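Local structure of tyrosine-protein phosphatase YwqE (Bacillus subtilis, 3QY7) at residues I34-H43 / L73-Y84. The protein removes phosphate from phosphotyrosine in the proteins YwqD, YwqF and Ssb, as a manganese-dependent tyrosine phosphatase of the PHP-like TIM-barrel class. Numbering follows the deposited sequence.
With FE (Fe (III) ion), chain C; FE (Fe (III) ion), chain B.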
# COMPACT_ATOMS: atom_id res chain seq x y z
N ILE A 34 13.05 7.57 -2.26
CA ILE A 34 12.74 6.32 -1.57
C ILE A 34 14.01 5.50 -1.36
O ILE A 34 14.79 5.33 -2.31
CB ILE A 34 11.68 5.52 -2.39
CG1 ILE A 34 10.39 6.36 -2.52
CG2 ILE A 34 11.44 4.14 -1.78
CD1 ILE A 34 9.40 5.87 -3.61
N ARG A 35 14.25 5.04 -0.13
CA ARG A 35 15.42 4.21 0.19
C ARG A 35 15.02 2.78 0.50
O ARG A 35 15.84 1.86 0.46
CB ARG A 35 16.20 4.74 1.41
CG ARG A 35 16.19 6.24 1.65
CD ARG A 35 16.69 7.06 0.48
NE ARG A 35 18.13 6.94 0.26
CZ ARG A 35 18.69 6.33 -0.79
NH1 ARG A 35 17.94 5.76 -1.73
NH2 ARG A 35 20.01 6.30 -0.90
N THR A 36 13.74 2.59 0.83
CA THR A 36 13.27 1.30 1.30
C THR A 36 11.92 1.04 0.67
O THR A 36 11.05 1.91 0.73
CB THR A 36 13.14 1.28 2.83
OG1 THR A 36 14.36 1.75 3.43
CG2 THR A 36 12.82 -0.14 3.32
N ILE A 37 11.75 -0.15 0.08
CA ILE A 37 10.47 -0.55 -0.51
C ILE A 37 10.02 -1.82 0.15
O ILE A 37 10.79 -2.78 0.24
CB ILE A 37 10.57 -0.77 -2.04
CG1 ILE A 37 10.78 0.58 -2.74
CG2 ILE A 37 9.30 -1.49 -2.55
CD1 ILE A 37 10.98 0.52 -4.24
N ILE A 38 8.77 -1.86 0.60
CA ILE A 38 8.20 -3.14 0.96
C ILE A 38 7.54 -3.69 -0.31
O ILE A 38 6.54 -3.14 -0.80
CB ILE A 38 7.16 -3.05 2.09
CG1 ILE A 38 7.77 -2.35 3.31
CG2 ILE A 38 6.67 -4.44 2.46
CD1 ILE A 38 6.75 -2.11 4.47
N ALA A 39 8.13 -4.74 -0.87
CA ALA A 39 7.53 -5.36 -2.07
C ALA A 39 6.24 -6.01 -1.67
O ALA A 39 6.18 -6.71 -0.64
CB ALA A 39 8.45 -6.36 -2.69
N THR A 40 5.17 -5.76 -2.44
CA THR A 40 3.85 -6.30 -2.12
C THR A 40 3.24 -6.98 -3.34
O THR A 40 2.19 -6.52 -3.84
CB THR A 40 2.90 -5.22 -1.62
OG1 THR A 40 2.81 -4.17 -2.59
CG2 THR A 40 3.40 -4.63 -0.31
N PRO A 41 3.88 -8.06 -3.83
CA PRO A 41 3.29 -8.80 -4.95
C PRO A 41 1.91 -9.32 -4.55
O PRO A 41 1.67 -9.61 -3.37
CB PRO A 41 4.25 -9.97 -5.15
CG PRO A 41 4.93 -10.16 -3.83
CD PRO A 41 5.06 -8.76 -3.27
N HIS A 42 1.01 -9.45 -5.52
CA HIS A 42 -0.28 -10.03 -5.23
C HIS A 42 -0.04 -11.45 -4.72
O HIS A 42 0.80 -12.09 -5.18
CB HIS A 42 -1.24 -10.04 -6.46
CG HIS A 42 -1.64 -8.67 -6.92
ND1 HIS A 42 -2.72 -7.99 -6.42
CD2 HIS A 42 -1.10 -7.87 -7.85
CE1 HIS A 42 -2.80 -6.82 -6.99
NE2 HIS A 42 -1.83 -6.71 -7.87
N HIS A 43 -0.81 -11.90 -3.74
CA HIS A 43 -0.57 -13.25 -3.20
C HIS A 43 -0.98 -14.34 -4.20
O HIS A 43 -0.41 -15.44 -4.18
CB HIS A 43 -1.23 -13.43 -1.83
CG HIS A 43 -2.71 -13.63 -1.89
ND1 HIS A 43 -3.32 -14.79 -1.48
CD2 HIS A 43 -3.70 -12.81 -2.31
CE1 HIS A 43 -4.62 -14.68 -1.65
NE2 HIS A 43 -4.88 -13.49 -2.16
N LEU A 73 18.93 1.02 -2.67
CA LEU A 73 17.56 0.70 -2.32
C LEU A 73 17.46 -0.66 -1.67
O LEU A 73 18.02 -1.57 -2.15
CB LEU A 73 16.69 0.73 -3.55
CG LEU A 73 15.21 0.58 -3.18
CD1 LEU A 73 14.50 1.78 -3.25
CD2 LEU A 73 14.51 -0.55 -3.79
N HIS A 74 16.69 -0.77 -0.59
CA HIS A 74 16.51 -2.04 0.12
C HIS A 74 15.06 -2.49 -0.01
O HIS A 74 14.14 -1.71 0.30
CB HIS A 74 16.92 -1.85 1.58
CG HIS A 74 16.84 -3.08 2.45
ND1 HIS A 74 17.11 -4.36 2.00
CD2 HIS A 74 16.62 -3.19 3.78
CE1 HIS A 74 17.00 -5.21 3.01
NE2 HIS A 74 16.72 -4.53 4.10
N VAL A 75 14.87 -3.71 -0.50
CA VAL A 75 13.55 -4.31 -0.68
C VAL A 75 13.27 -5.30 0.46
O VAL A 75 14.08 -6.20 0.74
CB VAL A 75 13.45 -5.02 -2.05
CG1 VAL A 75 12.04 -5.55 -2.26
CG2 VAL A 75 13.81 -4.05 -3.17
N LEU A 76 12.13 -5.09 1.12
CA LEU A 76 11.66 -5.95 2.19
C LEU A 76 10.41 -6.74 1.75
O LEU A 76 9.71 -6.34 0.80
CB LEU A 76 11.35 -5.11 3.43
CG LEU A 76 12.62 -4.51 4.05
CD1 LEU A 76 12.23 -3.47 5.06
CD2 LEU A 76 13.48 -5.60 4.68
N PRO A 77 10.11 -7.86 2.41
CA PRO A 77 9.02 -8.71 1.94
C PRO A 77 7.64 -8.27 2.43
O PRO A 77 7.51 -7.69 3.52
CB PRO A 77 9.40 -10.09 2.51
CG PRO A 77 10.07 -9.75 3.80
CD PRO A 77 10.87 -8.50 3.51
N GLY A 78 6.62 -8.57 1.62
CA GLY A 78 5.22 -8.29 1.93
C GLY A 78 4.36 -8.89 0.82
O GLY A 78 4.87 -9.59 -0.05
N GLN A 79 3.06 -8.60 0.87
CA GLN A 79 2.11 -9.05 -0.15
C GLN A 79 0.96 -8.06 -0.21
O GLN A 79 0.62 -7.43 0.78
CB GLN A 79 1.52 -10.43 0.22
CG GLN A 79 2.35 -11.61 -0.19
CD GLN A 79 1.71 -12.92 0.24
OE1 GLN A 79 0.99 -12.98 1.24
NE2 GLN A 79 1.97 -13.98 -0.51
N GLU A 80 0.36 -7.95 -1.40
CA GLU A 80 -0.94 -7.31 -1.50
C GLU A 80 -1.95 -8.46 -1.54
O GLU A 80 -1.91 -9.31 -2.44
CB GLU A 80 -1.06 -6.45 -2.77
CG GLU A 80 -2.47 -5.78 -2.87
CD GLU A 80 -2.64 -4.90 -4.09
OE1 GLU A 80 -1.71 -4.78 -4.88
OE2 GLU A 80 -3.73 -4.31 -4.23
N ILE A 81 -2.82 -8.50 -0.54
CA ILE A 81 -3.73 -9.64 -0.36
C ILE A 81 -5.17 -9.25 -0.69
O ILE A 81 -5.83 -8.55 0.06
CB ILE A 81 -3.65 -10.17 1.09
CG1 ILE A 81 -2.19 -10.48 1.45
CG2 ILE A 81 -4.58 -11.40 1.28
CD1 ILE A 81 -1.94 -10.72 2.94
N ARG A 82 -5.65 -9.71 -1.84
CA ARG A 82 -7.06 -9.57 -2.16
C ARG A 82 -7.86 -10.30 -1.09
O ARG A 82 -7.63 -11.49 -0.85
CB ARG A 82 -7.36 -10.16 -3.54
CG ARG A 82 -8.85 -10.19 -3.90
CD ARG A 82 -9.37 -8.78 -4.22
NE ARG A 82 -8.69 -8.19 -5.37
CZ ARG A 82 -9.00 -8.44 -6.64
NH1 ARG A 82 -9.99 -9.28 -6.94
NH2 ARG A 82 -8.32 -7.85 -7.62
N ILE A 83 -8.80 -9.59 -0.47
CA ILE A 83 -9.56 -10.11 0.66
C ILE A 83 -10.21 -11.44 0.30
O ILE A 83 -10.66 -11.64 -0.82
CB ILE A 83 -10.60 -9.07 1.16
CG1 ILE A 83 -11.16 -9.44 2.54
CG2 ILE A 83 -11.69 -8.81 0.10
CD1 ILE A 83 -11.95 -8.31 3.21
N TYR A 84 -10.19 -12.36 1.26
CA TYR A 84 -10.95 -13.61 1.17
C TYR A 84 -11.25 -14.08 2.58
O TYR A 84 -10.70 -13.54 3.54
CB TYR A 84 -10.24 -14.68 0.31
CG TYR A 84 -8.92 -15.19 0.84
CD1 TYR A 84 -7.75 -14.46 0.64
CD2 TYR A 84 -8.84 -16.41 1.50
CE1 TYR A 84 -6.53 -14.94 1.11
CE2 TYR A 84 -7.63 -16.89 1.98
CZ TYR A 84 -6.47 -16.14 1.78
OH TYR A 84 -5.26 -16.62 2.24
FE FE C . -1.04 -3.00 -5.87
FE FE B . -4.51 -3.28 -5.87
O HOH W 1 -8.09 -13.85 -3.19
O HOH W 2 -5.28 -2.41 -7.79
O HOH W 3 -2.75 -2.23 -5.89
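Ile-37 and Leu-73 pack against each other at the start of the paired strands 36-38 and 74-76, neighbouring parallel strands of the TIM-barrel-like PHP fold. Helix 52-68 lies in the connection between them. With CG turned away from the backbone N (chi1 -172°), the Leu-73 side chain reaches along Ile-37, and Leu-73 CD2 lies 3.7 Å from Ile-37 CD1. Ala-39 CB meets Val-75 CG1 further along this face. On the other face, Thr-36 CG2 touches Leu-76 CD1. Four backbone hydrogen bonds join the two segments here, from His-74 N to Arg-35 O through to Ala-39 N to Leu-76 O.

Beyond Gly-78 the backbones pair again, and Glu-80 N bonds Pro-41 O. Glu-80 and His-42 then run alongside each other toward the metal centre. Glu-80 is extended through CG and CD (chi1 180°, chi2 179°), which carries its carboxylate out to the metals, where it bridges the two irons. OE1 binds one iron with His-5, His-7 and Asp-194; OE2 binds the other with Glu-108 and His-136. His-42 belongs to the magnesium site.

The His-43 ring lies nearly parallel to that of Tyr-84 but slid aside. Over one face of His-43 sits Ile-81 CG2, a CH-pi contact 4.1 Å from the ring centroid.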